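Local coordinates for ferrichrome ABC transporter substrate-binding protein (Staphylococcus pseudintermedius, PDB 5FLY) that probably binds ferric siderophores of the ferrichrome type outside the cell membrane and hands them to an ABC transporter for iron import, at residues 135-140 and 264-269; 85-90 and 103-108; 216-221 and 246-251; 44-49 and 64-69. One frame throughout, in Å; residues are numbered along the deposited sequence.

Interaction 1. Residues 135-140 and 264-269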
loop_
_atom_site.group_PDB
_atom_site.type_symbol
_atom_site.label_atom_id
_atom_site.label_comp_id
_atom_site.label_asym_id
_atom_site.label_seq_id
_atom_site.Cartn_x
_atom_site.Cartn_y
_atom_site.Cartn_z
ATOM N N ALA A 135 10.317 4.365 -14.486
ATOM C CA ALA A 135 11.522 5.158 -14.709
ATOM C C ALA A 135 11.348 6.571 -14.173
ATOM O O ALA A 135 12.262 7.109 -13.556
ATOM C CB ALA A 135 11.863 5.196 -16.175
ATOM N N ASP A 136 10.174 7.155 -14.389
ATOM C CA ASP A 136 9.891 8.498 -13.891
ATOM C C ASP A 136 9.883 8.519 -12.367
ATOM O O ASP A 136 10.432 9.429 -11.733
ATOM C CB ASP A 136 8.547 9.013 -14.406
ATOM C CG ASP A 136 8.525 9.241 -15.910
ATOM O OD1 ASP A 136 9.602 9.379 -16.521
ATOM O OD2 ASP A 136 7.414 9.290 -16.482
ATOM N N TRP A 137 9.250 7.509 -11.781
ATOM C CA TRP A 137 9.173 7.390 -10.325
ATOM C C TRP A 137 10.564 7.256 -9.692
ATOM O O TRP A 137 10.876 7.882 -8.674
ATOM C CB TRP A 137 8.289 6.186 -9.961
ATOM C CG TRP A 137 8.317 5.809 -8.518
ATOM C CD1 TRP A 137 9.012 4.784 -7.936
ATOM C CD2 TRP A 137 7.592 6.449 -7.470
ATOM N NE1 TRP A 137 8.764 4.760 -6.586
ATOM C CE2 TRP A 137 7.904 5.779 -6.274
ATOM C CE3 TRP A 137 6.724 7.537 -7.427
ATOM C CZ2 TRP A 137 7.359 6.156 -5.046
ATOM C CZ3 TRP A 137 6.186 7.914 -6.205
ATOM C CH2 TRP A 137 6.505 7.227 -5.039
ATOM N N GLU A 138 11.422 6.450 -10.306
ATOM C CA GLU A 138 12.744 6.206 -9.743
ATOM C C GLU A 138 13.614 7.452 -9.821
ATOM O O GLU A 138 14.352 7.763 -8.887
ATOM C CB GLU A 138 13.401 5.022 -10.458
ATOM C CG GLU A 138 12.768 3.709 -10.048
ATOM C CD GLU A 138 13.323 2.516 -10.776
ATOM O OE1 GLU A 138 13.774 2.664 -11.936
ATOM O OE2 GLU A 138 13.297 1.420 -10.175
ATOM N N LYS A 139 13.505 8.179 -10.929
ATOM C CA LYS A 139 14.275 9.406 -11.118
ATOM C C LYS A 139 13.823 10.499 -10.135
ATOM O O LYS A 139 14.648 11.189 -9.536
ATOM C CB LYS A 139 14.139 9.874 -12.566
ATOM C CG LYS A 139 14.960 11.098 -12.918
ATOM C CD LYS A 139 14.798 11.490 -14.391
ATOM C CE LYS A 139 15.461 10.491 -15.330
ATOM N NZ LYS A 139 16.937 10.357 -15.085
ATOM N N GLN A 140 12.513 10.632 -9.943
ATOM C CA GLN A 140 11.980 11.634 -9.024
ATOM C C GLN A 140 12.381 11.320 -7.585
ATOM O O GLN A 140 12.865 12.206 -6.853
ATOM C CB GLN A 140 10.455 11.703 -9.147
ATOM C CG GLN A 140 9.787 12.601 -8.116
ATOM C CD GLN A 140 10.137 14.050 -8.321
ATOM O OE1 GLN A 140 9.904 14.600 -9.398
ATOM N NE2 GLN A 140 10.720 14.676 -7.305
ATOM N N THR A 264 -1.781 6.821 -4.975
ATOM C CA THR A 264 -1.450 7.003 -3.569
ATOM C C THR A 264 0.022 7.325 -3.422
ATOM O O THR A 264 0.389 8.182 -2.619
ATOM C CB THR A 264 -1.795 5.760 -2.727
ATOM O OG1 THR A 264 -3.203 5.492 -2.814
ATOM C CG2 THR A 264 -1.419 5.996 -1.281
ATOM N N LEU A 265 0.858 6.648 -4.207
ATOM C CA LEU A 265 2.298 6.879 -4.182
ATOM C C LEU A 265 2.619 8.338 -4.508
ATOM O O LEU A 265 3.427 8.956 -3.824
ATOM C CB LEU A 265 3.016 5.933 -5.148
ATOM C CG LEU A 265 3.115 4.456 -4.763
ATOM C CD1 LEU A 265 3.631 3.621 -5.956
ATOM C CD2 LEU A 265 3.996 4.235 -3.537
ATOM N N ASP A 266 1.972 8.908 -5.522
ATOM C CA ASP A 266 2.237 10.311 -5.871
ATOM C C ASP A 266 1.885 11.247 -4.712
ATOM O O ASP A 266 2.662 12.129 -4.356
ATOM C CB ASP A 266 1.464 10.726 -7.133
ATOM C CG ASP A 266 2.079 10.176 -8.422
ATOM O OD1 ASP A 266 3.278 9.805 -8.417
ATOM O OD2 ASP A 266 1.358 10.144 -9.455
ATOM N N VAL A 267 0.720 11.032 -4.112
ATOM C CA VAL A 267 0.255 11.872 -3.026
ATOM C C VAL A 267 1.153 11.752 -1.794
ATOM O O VAL A 267 1.547 12.770 -1.191
ATOM C CB VAL A 267 -1.200 11.512 -2.658
ATOM C CG1 VAL A 267 -1.665 12.264 -1.418
ATOM C CG2 VAL A 267 -2.108 11.837 -3.834
ATOM N N ILE A 268 1.481 10.525 -1.409
ATOM C CA ILE A 268 2.238 10.329 -0.173
ATOM C C ILE A 268 3.709 10.729 -0.364
ATOM O O ILE A 268 4.353 11.167 0.580
ATOM C CB ILE A 268 2.154 8.873 0.355
ATOM C CG1 ILE A 268 2.705 7.865 -0.645
ATOM C CG2 ILE A 268 0.722 8.527 0.727
ATOM C CD1 ILE A 268 2.957 6.481 -0.039
ATOM N N ARG A 269 4.230 10.594 -1.581
ATOM C CA ARG A 269 5.592 11.022 -1.868
ATOM C C ARG A 269 5.669 12.509 -1.592
ATOM O O ARG A 269 6.567 12.986 -0.904
ATOM C CB ARG A 269 5.989 10.740 -3.317
ATOM C CG ARG A 269 7.408 11.148 -3.664
ATOM C CD ARG A 269 7.631 11.300 -5.177
ATOM N NE ARG A 269 6.743 12.302 -5.767
ATOM C CZ ARG A 269 6.934 13.618 -5.701
ATOM N NH1 ARG A 269 7.993 14.115 -5.089
ATOM N NH2 ARG A 269 6.050 14.441 -6.246
#
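Trp-137 of the long helix 127-152 packs against Leu-265 and Arg-269 of helix 262-278 in a side-by-side helix contact of a class III solute-binding protein, the fold in which a long helix links two lobes. The two short segments run nearly parallel, 11° apart, but their axes stay 12.5 Å from each other, so large side chains bridge the gap. Extended from its backbone with CG anti to N (chi1 170°), Trp-137 brings the far end of its indole across at about a right angle to Leu-265, with CH2 3.7 Å from Leu-265 CB. The same end of the ring meets the aliphatic part of Arg-269, CZ3 lying 3.8 Å from Arg-269 CD as the two side chains slide past each other in opposite directions. The indole N-H is used by Tyr-113 OH, and Val-181 of helix 179-185 touches both Trp-137 and Leu-265. One turn on from Gln-140, Asp-144 forms a salt bridge with Arg-269 NH1 and accepts a hydrogen bond from Gln-140 NE2, which gathers both polar ends at one carboxylate. With chi1 at 173°, Gln-140 sets CG over one face of the guanidinium, toward its rim, 3.8 Å from Arg-269 NH1.

Interaction 2. Residues 85-90 and 103-108. With 7PG (2,5,8,11,14,17,20,23-octaoxapentacosan-25-ol), chain P.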
loop_
_atom_site.group_PDB
_atom_site.type_symbol
_atom_site.label_atom_id
_atom_site.label_comp_id
_atom_site.label_asym_id
_atom_site.label_seq_id
_atom_site.Cartn_x
_atom_site.Cartn_y
_atom_site.Cartn_z
ATOM N N ILE A 85 -11.613 -11.580 -12.444
ATOM C CA ILE A 85 -11.803 -11.146 -11.063
ATOM C C ILE A 85 -10.452 -11.099 -10.362
ATOM O O ILE A 85 -9.663 -12.012 -10.525
ATOM C CB ILE A 85 -12.740 -12.102 -10.304
ATOM C CG1 ILE A 85 -14.119 -12.140 -10.979
ATOM C CG2 ILE A 85 -12.848 -11.702 -8.840
ATOM C CD1 ILE A 85 -14.973 -13.319 -10.555
ATOM N N ILE A 86 -10.186 -10.008 -9.636
ATOM C CA ILE A 86 -8.954 -9.819 -8.881
ATOM C C ILE A 86 -9.291 -9.758 -7.405
ATOM O O ILE A 86 -10.132 -8.977 -6.997
ATOM C CB ILE A 86 -8.209 -8.502 -9.260
ATOM C CG1 ILE A 86 -8.054 -8.363 -10.773
ATOM C CG2 ILE A 86 -6.852 -8.410 -8.530
ATOM C CD1 ILE A 86 -7.242 -9.438 -11.413
ATOM N N THR A 87 -8.644 -10.597 -6.601
ATOM C CA THR A 87 -8.866 -10.570 -5.159
ATOM C C THR A 87 -7.589 -10.978 -4.436
ATOM O O THR A 87 -6.512 -11.017 -5.043
ATOM C CB THR A 87 -10.052 -11.492 -4.741
ATOM O OG1 THR A 87 -10.426 -11.201 -3.384
ATOM C CG2 THR A 87 -9.717 -12.979 -4.936
ATOM N N TYR A 88 -7.702 -11.239 -3.137
ATOM C CA TYR A 88 -6.572 -11.721 -2.330
ATOM C C TYR A 88 -6.729 -13.200 -2.070
ATOM O O TYR A 88 -7.842 -13.720 -2.048
ATOM C CB TYR A 88 -6.475 -11.031 -0.966
ATOM C CG TYR A 88 -6.361 -9.530 -0.933
ATOM C CD1 TYR A 88 -5.183 -8.878 -1.272
ATOM C CD2 TYR A 88 -7.424 -8.771 -0.477
ATOM C CE1 TYR A 88 -5.099 -7.502 -1.196
ATOM C CE2 TYR A 88 -7.354 -7.408 -0.408
ATOM C CZ TYR A 88 -6.192 -6.779 -0.758
ATOM O OH TYR A 88 -6.171 -5.411 -0.666
ATOM N N ASN A 89 -5.622 -13.883 -1.826
ATOM C CA ASN A 89 -5.715 -15.293 -1.511
ATOM C C ASN A 89 -6.373 -15.501 -0.141
ATOM O O ASN A 89 -6.780 -16.615 0.171
ATOM C CB ASN A 89 -4.328 -15.961 -1.598
ATOM C CG ASN A 89 -3.390 -15.560 -0.473
ATOM O OD1 ASN A 89 -3.566 -14.524 0.160
ATOM N ND2 ASN A 89 -2.365 -16.380 -0.242
ATOM N N THR A 90 -6.551 -14.435 0.640
ATOM C CA THR A 90 -7.264 -14.521 1.919
ATOM C C THR A 90 -8.783 -14.579 1.744
ATOM O O THR A 90 -9.514 -14.871 2.693
ATOM C CB THR A 90 -6.946 -13.327 2.834
ATOM O OG1 THR A 90 -7.203 -12.105 2.128
ATOM C CG2 THR A 90 -5.502 -13.360 3.294
ATOM N N THR A 103 -9.994 -15.988 -12.089
ATOM C CA THR A 103 -9.780 -15.273 -10.838
ATOM C C THR A 103 -8.307 -15.330 -10.453
ATOM O O THR A 103 -7.721 -16.420 -10.368
ATOM C CB THR A 103 -10.645 -15.860 -9.695
ATOM O OG1 THR A 103 -12.037 -15.599 -9.953
ATOM C CG2 THR A 103 -10.265 -15.247 -8.340
ATOM N N ILE A 104 -7.713 -14.154 -10.253
ATOM C CA ILE A 104 -6.372 -14.036 -9.680
ATOM C C ILE A 104 -6.494 -13.598 -8.232
ATOM O O ILE A 104 -6.867 -12.456 -7.929
ATOM C CB ILE A 104 -5.477 -13.036 -10.434
ATOM C CG1 ILE A 104 -5.457 -13.349 -11.932
ATOM C CG2 ILE A 104 -4.072 -13.091 -9.918
ATOM C CD1 ILE A 104 -4.885 -12.245 -12.751
ATOM N N ALA A 105 -6.181 -14.534 -7.343
ATOM C CA ALA A 105 -6.207 -14.298 -5.915
ATOM C C ALA A 105 -4.776 -14.108 -5.428
ATOM O O ALA A 105 -4.059 -15.053 -5.089
ATOM C CB ALA A 105 -6.885 -15.431 -5.211
ATOM N N PHE A 106 -4.358 -12.855 -5.436
ATOM C CA PHE A 106 -2.988 -12.513 -5.107
ATOM C C PHE A 106 -2.596 -12.843 -3.675
ATOM O O PHE A 106 -3.310 -12.519 -2.722
ATOM C CB PHE A 106 -2.751 -11.027 -5.326
ATOM C CG PHE A 106 -2.516 -10.646 -6.764
ATOM C CD1 PHE A 106 -1.259 -10.783 -7.328
ATOM C CD2 PHE A 106 -3.547 -10.140 -7.536
ATOM C CE1 PHE A 106 -1.039 -10.444 -8.660
ATOM C CE2 PHE A 106 -3.334 -9.778 -8.846
ATOM C CZ PHE A 106 -2.078 -9.944 -9.413
ATOM N N ASP A 107 -1.427 -13.464 -3.563
ATOM C CA ASP A 107 -0.677 -13.548 -2.304
ATOM C C ASP A 107 0.105 -12.241 -2.245
ATOM O O ASP A 107 1.190 -12.116 -2.825
ATOM C CB ASP A 107 0.233 -14.791 -2.280
ATOM C CG ASP A 107 0.871 -15.082 -0.904
ATOM O OD1 ASP A 107 0.936 -14.255 0.028
ATOM O OD2 ASP A 107 1.371 -16.203 -0.782
ATOM N N TYR A 108 -0.510 -11.242 -1.614
ATOM C CA TYR A 108 -0.004 -9.870 -1.612
ATOM C C TYR A 108 1.511 -9.777 -1.385
ATOM O O TYR A 108 2.231 -9.108 -2.138
ATOM C CB TYR A 108 -0.720 -9.048 -0.542
ATOM C CG TYR A 108 -0.023 -7.736 -0.305
ATOM C CD1 TYR A 108 -0.152 -6.711 -1.221
ATOM C CD2 TYR A 108 0.806 -7.544 0.799
ATOM C CE1 TYR A 108 0.500 -5.518 -1.050
ATOM C CE2 TYR A 108 1.478 -6.349 0.981
ATOM C CZ TYR A 108 1.315 -5.339 0.050
ATOM O OH TYR A 108 1.959 -4.135 0.203
HETATM C C2 7PG P . -7.022 -1.210 4.980
HETATM O O1 7PG P . -7.448 -0.466 6.088
HETATM C C3 7PG P . -6.584 -0.558 7.185
HETATM C C4 7PG P . -7.140 -1.545 8.207
HETATM O O2 7PG P . -6.509 -1.391 9.449
HETATM C C5 7PG P . -5.113 -1.449 9.408
HETATM C C6 7PG P . -4.544 -2.142 10.642
HETATM O O3 7PG P . -3.396 -2.863 10.283
HETATM C C7 7PG P . -3.603 -4.161 9.798
HETATM C C8 7PG P . -2.309 -4.670 9.159
HETATM O O4 7PG P . -2.466 -5.915 8.525
HETATM C C9 7PG P . -3.423 -5.935 7.512
HETATM C C10 7PG P . -3.145 -6.977 6.426
HETATM O O5 7PG P . -3.657 -6.448 5.228
HETATM C C11 7PG P . -3.274 -7.058 4.025
HETATM C C12 7PG P . -3.449 -6.058 2.878
HETATM O O6 7PG P . -2.214 -5.798 2.258
HETATM C C13 7PG P . -1.536 -4.629 2.631
HETATM C C14 7PG P . -2.279 -3.402 2.113
HETATM O O7 7PG P . -1.343 -2.500 1.596
HETATM C C15 7PG P . -1.817 -1.676 0.564
HETATM O O HOH W 1 -2.575 -11.948 0.485
#
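Beside the ligand pocket, Thr-87 pairs with Ala-105 and Tyr-88 with Phe-106 in strands 85-88 and 103-106, which lead into the pocket residue Tyr-108, whose ring carries ether oxygen O6 of the bound polyether 7PG over the centre of one face, 3.8 Å from Tyr-108 CD2. Trp-175 meets this ring edge-to-face, and Asn-174 O is hydrogen-bonded to Tyr-108 OH. Behind the pocket the backbones are joined by four hydrogen bonds: Ile-104 N to Ile-85 O, Thr-87 N to Ile-104 O, Phe-106 N to Thr-87 O and Asn-89 N to Phe-106 O. The second is nearly straight (N-H...O 173°), whereas in the last, 2.8 Å from Asn-89 N to Phe-106 O, the donor stands above the carbonyl plane. This is the parallel pairing of a beta-alpha-beta unit, with helix 94-100 as the crossover and 103-106 as the outermost strand of its sheet. On one face Ile-86 and Ile-104 lie side by side, CD1 to CD1 3.9 Å, while Ile-86 CG2 reaches the edge of the Phe-106 ring, 3.8 Å from CE2. On the other, Thr-87 CG2 rests 3.8 Å from Ala-105 CB; the Thr-87 hydroxyl OG1, anti to the backbone N (chi1 -167°), is hydrogen-bonded with Asp-91. Past the strands, a water donates to Asn-89 OD1 at 2.8 Å and accepts from Tyr-108 N at 3.0 Å.

Interaction 3. Residues 216-221 and 246-251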
loop_
_atom_site.group_PDB
_atom_site.type_symbol
_atom_site.label_atom_id
_atom_site.label_comp_id
_atom_site.label_asym_id
_atom_site.label_seq_id
_atom_site.Cartn_x
_atom_site.Cartn_y
_atom_site.Cartn_z
ATOM N N GLY A 216 12.714 5.078 15.891
ATOM C CA GLY A 216 13.884 5.535 15.155
ATOM C C GLY A 216 14.091 7.035 15.260
ATOM O O GLY A 216 13.551 7.680 16.161
ATOM N N ASP A 217 14.873 7.589 14.333
ATOM C CA ASP A 217 15.225 9.008 14.354
ATOM C C ASP A 217 14.023 9.900 14.069
ATOM O O ASP A 217 13.941 11.039 14.555
ATOM C CB ASP A 217 16.330 9.289 13.336
ATOM C CG ASP A 217 17.610 8.551 13.660
ATOM O OD1 ASP A 217 17.929 8.421 14.860
ATOM O OD2 ASP A 217 18.279 8.085 12.716
ATOM N N VAL A 218 13.102 9.363 13.273
ATOM C CA VAL A 218 11.880 10.044 12.860
ATOM C C VAL A 218 10.731 9.084 13.143
ATOM O O VAL A 218 10.838 7.887 12.857
ATOM C CB VAL A 218 11.897 10.424 11.366
ATOM C CG1 VAL A 218 10.557 11.014 10.943
ATOM C CG2 VAL A 218 13.042 11.390 11.057
ATOM N N ILE A 219 9.644 9.600 13.721
ATOM C CA ILE A 219 8.474 8.775 13.997
ATOM C C ILE A 219 7.231 9.358 13.358
ATOM O O ILE A 219 6.829 10.477 13.642
ATOM C CB ILE A 219 8.217 8.610 15.499
ATOM C CG1 ILE A 219 9.464 8.076 16.203
ATOM C CG2 ILE A 219 6.991 7.680 15.723
ATOM C CD1 ILE A 219 9.342 8.089 17.708
ATOM N N ILE A 220 6.620 8.552 12.510
ATOM C CA ILE A 220 5.440 8.952 11.783
ATOM C C ILE A 220 4.283 8.121 12.282
ATOM O O ILE A 220 4.378 6.897 12.321
ATOM C CB ILE A 220 5.622 8.781 10.280
ATOM C CG1 ILE A 220 6.781 9.667 9.792
ATOM C CG2 ILE A 220 4.311 9.096 9.550
ATOM C CD1 ILE A 220 7.229 9.358 8.376
ATOM N N THR A 221 3.209 8.806 12.685
ATOM C CA THR A 221 1.983 8.157 13.142
ATOM C C THR A 221 0.852 8.347 12.131
ATOM O O THR A 221 0.412 9.463 11.861
ATOM C CB THR A 221 1.544 8.689 14.509
ATOM O OG1 THR A 221 2.566 8.389 15.460
ATOM C CG2 THR A 221 0.213 8.049 14.964
ATOM N N ASN A 246 13.666 15.717 19.539
ATOM C CA ASN A 246 14.195 16.457 18.389
ATOM C C ASN A 246 13.095 17.098 17.534
ATOM O O ASN A 246 13.388 17.765 16.536
ATOM C CB ASN A 246 15.054 15.533 17.503
ATOM C CG ASN A 246 16.378 15.156 18.147
ATOM O OD1 ASN A 246 16.892 15.867 19.019
ATOM N ND2 ASN A 246 16.938 14.032 17.719
ATOM N N LYS A 247 11.837 16.910 17.934
ATOM C CA LYS A 247 10.672 17.371 17.167
ATOM C C LYS A 247 10.671 16.801 15.738
ATOM O O LYS A 247 10.375 17.486 14.753
ATOM C CB LYS A 247 10.619 18.904 17.166
ATOM C CG LYS A 247 10.376 19.438 18.581
ATOM C CD LYS A 247 10.470 20.938 18.671
ATOM C CE LYS A 247 10.336 21.374 20.112
ATOM N NZ LYS A 247 10.763 22.793 20.322
ATOM N N TYR A 248 10.999 15.516 15.675
ATOM C CA TYR A 248 11.033 14.739 14.452
ATOM C C TYR A 248 9.891 13.719 14.454
ATOM O O TYR A 248 10.077 12.562 14.081
ATOM C CB TYR A 248 12.381 14.021 14.314
ATOM C CG TYR A 248 13.524 14.866 13.788
ATOM C CD1 TYR A 248 13.410 16.243 13.641
ATOM C CD2 TYR A 248 14.722 14.262 13.425
ATOM C CE1 TYR A 248 14.473 16.994 13.136
ATOM C CE2 TYR A 248 15.784 15.003 12.932
ATOM C CZ TYR A 248 15.652 16.364 12.785
ATOM O OH TYR A 248 16.718 17.093 12.287
ATOM N N ALA A 249 8.712 14.150 14.887
ATOM C CA ALA A 249 7.557 13.259 14.961
ATOM C C ALA A 249 6.345 13.991 14.415
ATOM O O ALA A 249 6.057 15.114 14.825
ATOM C CB ALA A 249 7.316 12.782 16.406
ATOM N N PHE A 250 5.648 13.377 13.465
ATOM C CA PHE A 250 4.452 13.992 12.900
ATOM C C PHE A 250 3.440 12.932 12.514
ATOM O O PHE A 250 3.778 11.754 12.382
ATOM C CB PHE A 250 4.781 14.896 11.688
ATOM C CG PHE A 250 5.434 14.193 10.515
ATOM C CD1 PHE A 250 6.820 14.108 10.413
ATOM C CD2 PHE A 250 4.667 13.666 9.482
ATOM C CE1 PHE A 250 7.418 13.486 9.313
ATOM C CE2 PHE A 250 5.258 13.052 8.393
ATOM C CZ PHE A 250 6.635 12.963 8.310
ATOM N N ASN A 251 2.196 13.374 12.382
ATOM C CA ASN A 251 1.092 12.511 11.992
ATOM C C ASN A 251 0.776 12.624 10.517
ATOM O O ASN A 251 0.958 13.682 9.897
ATOM C CB ASN A 251 -0.179 12.849 12.768
ATOM C CG ASN A 251 0.001 12.759 14.270
ATOM O OD1 ASN A 251 0.800 11.981 14.765
ATOM N ND2 ASN A 251 -0.778 13.544 15.001
HETATM O O HOH W 2 16.124 11.983 15.978
#
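Three backbone hydrogen bonds join strand 218-221 to residues 248-250, the start of strand 249-251 and the residue before it: Ile-219 N to Tyr-248 O, Phe-250 N to Ile-219 O, and Thr-221 N to Phe-250 O, the first with its donor in the carbonyl plane. A water extends the pairing, donating to Asp-217 O and accepting from Asn-246 ND2, each at 2.8 Å. Asp-217 O also lies at the edge of the Tyr-248 ring, 3.5 Å from CD2. With CG between backbone N and carbonyl carbon (chi1 61°), the Phe-250 side chain runs beside Ile-220 and turns a ring face to it; Ile-220 CG1 makes a CH-pi contact 4.0 Å from the ring centroid, 26° off the normal. On the opposite face of the sheet, with Ile-219 and Ala-249, Asn-251 OD1 approaches Thr-221 CB at 3.4 Å and is hydrogen-bonded by Gln-233 NE2. Strand 218-223 continues the parallel pairing to 158-164, 249-253 is outermost in this mixed sheet, and helix 262-278 packs on Val-218, Ile-220 and Phe-250 through Leu-272, Gln-275 and Leu-276.

Interaction 4. Residues 44-49 and 64-69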
loop_
_atom_site.group_PDB
_atom_site.type_symbol
_atom_site.label_atom_id
_atom_site.label_comp_id
_atom_site.label_asym_id
_atom_site.label_seq_id
_atom_site.Cartn_x
_atom_site.Cartn_y
_atom_site.Cartn_z
ATOM N N ALA A 44 -7.499 0.394 -17.105
ATOM C CA ALA A 44 -8.088 -0.932 -17.257
ATOM C C ALA A 44 -9.610 -0.879 -17.374
ATOM O O ALA A 44 -10.270 0.058 -16.889
ATOM C CB ALA A 44 -7.700 -1.816 -16.091
ATOM N N ASN A 45 -10.171 -1.909 -18.003
ATOM C CA ASN A 45 -11.619 -2.001 -18.177
ATOM C C ASN A 45 -12.301 -2.534 -16.916
ATOM O O ASN A 45 -12.730 -3.695 -16.852
ATOM C CB ASN A 45 -11.942 -2.881 -19.386
ATOM C CG ASN A 45 -11.385 -2.304 -20.690
ATOM O OD1 ASN A 45 -11.568 -1.114 -20.979
ATOM N ND2 ASN A 45 -10.688 -3.131 -21.469
ATOM N N ILE A 46 -12.427 -1.672 -15.913
ATOM C CA ILE A 46 -12.949 -2.078 -14.613
ATOM C C ILE A 46 -14.447 -1.811 -14.539
ATOM O O ILE A 46 -14.905 -0.683 -14.809
ATOM C CB ILE A 46 -12.243 -1.330 -13.465
ATOM C CG1 ILE A 46 -10.740 -1.641 -13.463
ATOM C CG2 ILE A 46 -12.894 -1.670 -12.114
ATOM C CD1 ILE A 46 -9.918 -0.756 -12.549
ATOM N N VAL A 47 -15.216 -2.838 -14.188
ATOM C CA VAL A 47 -16.665 -2.713 -14.082
ATOM C C VAL A 47 -17.193 -2.883 -12.659
ATOM O O VAL A 47 -18.369 -2.676 -12.408
ATOM C CB VAL A 47 -17.397 -3.730 -14.995
ATOM C CG1 VAL A 47 -17.112 -3.433 -16.468
ATOM C CG2 VAL A 47 -17.018 -5.169 -14.648
ATOM N N GLY A 48 -16.335 -3.265 -11.720
ATOM C CA GLY A 48 -16.736 -3.342 -10.322
ATOM C C GLY A 48 -15.500 -3.201 -9.475
ATOM O O GLY A 48 -14.433 -3.654 -9.881
ATOM N N VAL A 49 -15.632 -2.563 -8.319
ATOM C CA VAL A 49 -14.491 -2.393 -7.423
ATOM C C VAL A 49 -14.961 -2.482 -5.969
ATOM O O VAL A 49 -16.068 -2.051 -5.630
ATOM C CB VAL A 49 -13.752 -1.046 -7.698
ATOM C CG1 VAL A 49 -14.637 0.158 -7.402
ATOM C CG2 VAL A 49 -12.443 -0.980 -6.916
ATOM N N LYS A 64 -15.533 7.093 -9.030
ATOM C CA LYS A 64 -16.871 7.657 -8.847
ATOM C C LYS A 64 -17.910 7.006 -9.760
ATOM O O LYS A 64 -19.066 6.868 -9.382
ATOM C CB LYS A 64 -16.861 9.170 -9.093
ATOM C CG LYS A 64 -16.281 9.982 -7.944
ATOM C CD LYS A 64 -16.181 11.479 -8.281
ATOM C CE LYS A 64 -17.544 12.103 -8.582
ATOM N NZ LYS A 64 -18.512 11.961 -7.455
ATOM N N ASP A 65 -17.501 6.604 -10.958
ATOM C CA ASP A 65 -18.458 6.068 -11.921
ATOM C C ASP A 65 -18.336 4.556 -12.093
ATOM O O ASP A 65 -18.802 4.005 -13.088
ATOM C CB ASP A 65 -18.285 6.785 -13.257
ATOM C CG ASP A 65 -18.580 8.284 -13.154
ATOM O OD1 ASP A 65 -19.595 8.654 -12.521
ATOM O OD2 ASP A 65 -17.795 9.090 -13.702
ATOM N N VAL A 66 -17.729 3.895 -11.108
ATOM C CA VAL A 66 -17.611 2.435 -11.100
ATOM C C VAL A 66 -18.464 1.829 -9.989
ATOM O O VAL A 66 -18.445 2.298 -8.844
ATOM C CB VAL A 66 -16.139 1.983 -10.913
ATOM C CG1 VAL A 66 -16.035 0.470 -10.906
ATOM C CG2 VAL A 66 -15.261 2.562 -11.997
ATOM N N ASP A 67 -19.213 0.783 -10.330
ATOM C CA ASP A 67 -20.009 0.062 -9.346
ATOM C C ASP A 67 -19.169 -0.440 -8.182
ATOM O O ASP A 67 -18.084 -1.006 -8.383
ATOM C CB ASP A 67 -20.714 -1.128 -9.984
ATOM C CG ASP A 67 -22.089 -0.772 -10.521
ATOM O OD1 ASP A 67 -22.316 0.421 -10.842
ATOM O OD2 ASP A 67 -22.938 -1.683 -10.613
ATOM N N LYS A 68 -19.690 -0.254 -6.977
ATOM C CA LYS A 68 -19.002 -0.671 -5.765
ATOM C C LYS A 68 -19.532 -2.016 -5.312
ATOM O O LYS A 68 -20.737 -2.286 -5.424
ATOM C CB LYS A 68 -19.176 0.355 -4.640
ATOM C CG LYS A 68 -18.709 1.761 -4.991
ATOM C CD LYS A 68 -17.290 1.769 -5.519
ATOM C CE LYS A 68 -16.764 3.173 -5.691
ATOM N NZ LYS A 68 -17.676 4.085 -6.426
ATOM N N VAL A 69 -18.634 -2.849 -4.799
ATOM C CA VAL A 69 -18.986 -4.207 -4.380
ATOM C C VAL A 69 -18.650 -4.450 -2.908
ATOM O O VAL A 69 -17.563 -4.118 -2.445
ATOM C CB VAL A 69 -18.254 -5.254 -5.248
ATOM C CG1 VAL A 69 -18.735 -6.660 -4.918
ATOM C CG2 VAL A 69 -18.462 -4.963 -6.723
HETATM O O HOH W 3 -19.539 -0.078 -13.039
#
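Val-49 pairs with Lys-68 in a short parallel bridge, and both polar backbone atoms of Val-49 are used: its N donates to Asp-67 O at 2.9 Å, nearly in line with the carbonyl, and its O accepts from Val-69 N at 2.8 Å, with that donor tilted 35° from the carbonyl plane. Where the segments diverge, a water closes the gap, donating to Val-47 O and accepting from Asp-67 N, 2.9 Å from each. The ammonium of Lys-68 turns back on its own segment: a chain bent at chi2 and chi4 brings NZ 3.1 Å from Val-66 O, and Phe-63 O is a second acceptor. That course lays Lys-68 beside Val-49, CD 3.6 Å from Val-49 CG1. Asp-67 OD2 points to another charge, forming a salt bridge with Lys-76. Val-66, with CG1 anti to its backbone N (chi1 180°), turns that methyl onto strand 46-49, where it lies 3.8 Å from Val-49 CG1 and 4.0 Å from Ile-46 CG2. The pair belongs to the beta-alpha-beta unit crossing over through helix 57-62; strand 46-50 sits between 28-30 and the outermost 68-69, with helix 36-41 against Ile-46 and Val-49 and helix 74-79 against Val-69.

Overall arrangement
Along the chain, interaction 4 closes first, then interaction 2, while interaction 3 is nested within the loop closed by interaction 1. Interactions 4 and 2 lie at opposite edges of the same parallel five-stranded sheet, each joining an outermost strand to the next one in, with centres about 17 Å apart. Interaction 3 lies at the edge of the mixed sheet, its centre about 35 Å from that of interaction 2, on the other side of the chain's centre. As in class III binding proteins generally, each sheet is the core of one lobe, and the polyether pocket draws residues from both. The centre of interaction 1 is about 22 Å from that of interaction 3 and about 25 Å from those of interactions 2 and 4; its helix 127-152 links the lobes, consistent with a rather rigid build.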